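Local coordinates for uncharacterized protein (Pseudomonas phage YuA, PDB 3PES) that is of unknown function but folds as a small phage protein in which a three-stranded antiparallel sheet packs against a C-terminal helix, at residues A[20-25]-A[46-51]. Numbering follows the deposited sequence.
Sequences VVTYWE and CGEWEV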
loop_
_atom_site.group_PDB
_atom_site.type_symbol
_atom_site.label_atom_id
_atom_site.label_comp_id
_atom_site.label_asym_id
_atom_site.label_seq_id
_atom_site.Cartn_x
_atom_site.Cartn_y
_atom_site.Cartn_z
ATOM N N VAL A 20 6.922 -4.942 -1.375
ATOM C CA VAL A 20 6.693 -5.017 -2.806
ATOM C C VAL A 20 5.196 -4.823 -3.038
ATOM O O VAL A 20 4.355 -5.488 -2.414
ATOM C CB VAL A 20 7.194 -6.368 -3.359
ATOM C CG1 VAL A 20 6.699 -6.621 -4.782
ATOM C CG2 VAL A 20 8.705 -6.389 -3.307
ATOM N N VAL A 21 4.871 -3.868 -3.903
ATOM C CA VAL A 21 3.490 -3.598 -4.247
ATOM C C VAL A 21 3.142 -4.400 -5.496
ATOM O O VAL A 21 3.784 -4.238 -6.541
ATOM C CB VAL A 21 3.281 -2.090 -4.502
ATOM C CG1 VAL A 21 1.811 -1.792 -4.745
ATOM C CG2 VAL A 21 3.797 -1.257 -3.325
ATOM N N THR A 22 2.137 -5.270 -5.378
ATOM C CA THR A 22 1.781 -6.191 -6.468
ATOM C C THR A 22 0.542 -5.757 -7.244
ATOM O O THR A 22 0.320 -6.209 -8.371
ATOM C CB THR A 22 1.567 -7.624 -5.962
ATOM O OG1 THR A 22 0.509 -7.631 -5.012
ATOM C CG2 THR A 22 2.836 -8.179 -5.307
ATOM N N TYR A 23 -0.285 -4.927 -6.621
ATOM C CA TYR A 23 -1.454 -4.357 -7.285
ATOM C C TYR A 23 -1.698 -2.975 -6.695
ATOM O O TYR A 23 -1.611 -2.814 -5.485
ATOM C CB TYR A 23 -2.696 -5.259 -7.129
ATOM C CG TYR A 23 -3.863 -4.685 -7.908
ATOM C CD1 TYR A 23 -3.965 -4.882 -9.290
ATOM C CD2 TYR A 23 -4.804 -3.872 -7.295
ATOM C CE1 TYR A 23 -5.001 -4.306 -10.029
ATOM C CE2 TYR A 23 -5.849 -3.300 -8.024
ATOM C CZ TYR A 23 -5.930 -3.514 -9.373
ATOM O OH TYR A 23 -6.956 -2.939 -10.079
ATOM N N TRP A 24 -2.012 -1.997 -7.539
ATOM C CA TRP A 24 -2.398 -0.674 -7.034
ATOM C C TRP A 24 -3.560 -0.112 -7.820
ATOM O O TRP A 24 -3.483 0.025 -9.033
ATOM C CB TRP A 24 -1.235 0.342 -6.979
ATOM C CG TRP A 24 -1.659 1.602 -6.272
ATOM C CD1 TRP A 24 -1.873 2.833 -6.821
ATOM C CD2 TRP A 24 -1.962 1.731 -4.876
ATOM N NE1 TRP A 24 -2.273 3.719 -5.847
ATOM C CE2 TRP A 24 -2.358 3.066 -4.648
ATOM C CE3 TRP A 24 -1.933 0.844 -3.798
ATOM C CZ2 TRP A 24 -2.714 3.540 -3.372
ATOM C CZ3 TRP A 24 -2.285 1.308 -2.527
ATOM C CH2 TRP A 24 -2.678 2.641 -2.332
ATOM N N GLU A 25 -4.634 0.234 -7.120
ATOM C CA GLU A 25 -5.764 0.898 -7.745
ATOM C C GLU A 25 -5.585 2.391 -7.511
ATOM O O GLU A 25 -5.695 2.840 -6.381
ATOM C CB GLU A 25 -7.084 0.423 -7.135
ATOM C CG GLU A 25 -8.317 0.870 -7.931
ATOM C CD GLU A 25 -8.316 0.327 -9.339
ATOM O OE1 GLU A 25 -8.307 -0.909 -9.493
ATOM O OE2 GLU A 25 -8.336 1.135 -10.293
ATOM N N CYS A 46 -5.972 1.996 -2.948
ATOM C CA CYS A 46 -5.709 0.789 -2.192
ATOM C C CYS A 46 -5.168 -0.261 -3.151
ATOM O O CYS A 46 -5.165 -0.064 -4.371
ATOM C CB CYS A 46 -6.991 0.312 -1.548
ATOM S SG CYS A 46 -8.295 0.062 -2.733
ATOM N N GLY A 47 -4.718 -1.387 -2.614
ATOM C CA GLY A 47 -4.112 -2.397 -3.459
ATOM C C GLY A 47 -3.567 -3.530 -2.635
ATOM O O GLY A 47 -4.098 -3.843 -1.572
ATOM N N GLU A 48 -2.505 -4.148 -3.126
ATOM C CA GLU A 48 -1.956 -5.342 -2.492
ATOM C C GLU A 48 -0.453 -5.212 -2.416
ATOM O O GLU A 48 0.190 -4.788 -3.389
ATOM C CB GLU A 48 -2.308 -6.602 -3.302
ATOM C CG GLU A 48 -1.836 -7.946 -2.692
ATOM C CD GLU A 48 -2.513 -8.312 -1.351
ATOM O OE1 GLU A 48 -3.634 -7.789 -1.030
ATOM O OE2 GLU A 48 -1.912 -9.148 -0.609
ATOM N N TRP A 49 0.101 -5.591 -1.272
ATOM C CA TRP A 49 1.536 -5.533 -1.065
ATOM C C TRP A 49 1.977 -6.756 -0.264
ATOM O O TRP A 49 1.158 -7.429 0.380
ATOM C CB TRP A 49 1.956 -4.239 -0.344
ATOM C CG TRP A 49 1.245 -3.980 0.952
ATOM C CD1 TRP A 49 0.099 -3.249 1.122
ATOM C CD2 TRP A 49 1.625 -4.449 2.260
ATOM N NE1 TRP A 49 -0.253 -3.231 2.450
ATOM C CE2 TRP A 49 0.658 -3.966 3.170
ATOM C CE3 TRP A 49 2.682 -5.227 2.752
ATOM C CZ2 TRP A 49 0.726 -4.226 4.540
ATOM C CZ3 TRP A 49 2.741 -5.484 4.120
ATOM C CH2 TRP A 49 1.770 -4.983 4.994
ATOM N N GLU A 50 3.278 -7.041 -0.309
ATOM C CA GLU A 50 3.849 -8.174 0.414
ATOM C C GLU A 50 5.152 -7.783 1.067
ATOM O O GLU A 50 5.882 -6.937 0.553
ATOM C CB GLU A 50 4.133 -9.324 -0.546
ATOM C CG GLU A 50 2.904 -9.907 -1.158
ATOM C CD GLU A 50 3.201 -11.054 -2.088
ATOM O OE1 GLU A 50 4.376 -11.467 -2.186
ATOM O OE2 GLU A 50 2.240 -11.557 -2.708
ATOM N N VAL A 51 5.465 -8.438 2.181
ATOM C CA VAL A 51 6.778 -8.301 2.792
ATOM C C VAL A 51 7.753 -9.254 2.099
ATOM O O VAL A 51 7.425 -10.431 1.880
ATOM C CB VAL A 51 6.741 -8.540 4.319
ATOM C CG1 VAL A 51 8.060 -8.091 4.932
ATOM C CG2 VAL A 51 5.582 -7.810 4.983
#
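Val20 and Glu50 form a hydrogen-bonded pair of antiparallel strands 20-25 and 46-51 with two reciprocal backbone bonds, Val20 N to Glu50 O at 3.0 Å and Glu50 N to Val20 O at 2.8 Å. Further along, Glu48 O takes both Thr22 N (2.8 Å) and Tyr23 N (3.3 Å), which arrive from the same face of its carbonyl plane. Glu48 N returns a bond to Tyr23 O, and Glu25 N donates to Cys46 O.

Among the side chains, Thr22 OG1 sits between its own backbone N and carbonyl carbon (chi1 60°), which brings it alongside Glu48, 3.3 Å from Glu48 CG. One face of the Trp24 indole lies over the Cys46 carbonyl, Trp24 CZ3 being 3.3 Å from Cys46 C. Gly47 and Trp24 form a non-hydrogen-bonded pair, and Gly47 CA makes a CA-H...O contact of 3.2 Å with Tyr23 O. Within its own strand, Tyr23 OH donates to Glu25 OE1 at 2.5 Å, meeting the syn side of the carboxylate but 32° out of its plane.

Trp24 and Trp49 emerge on the sheet face covered by helix 68-82; both touch Val78, while their NE1 atoms hydrogen-bond Glu83 and Asp75, respectively. On the other face, Glu50 forms a salt bridge with Arg52. Two residues, Thr22 and Tyr23, set against the single Glu48 make a classic beta bulge in the central strand of the three-stranded antiparallel sheet, where it pairs with outer strand 46-52.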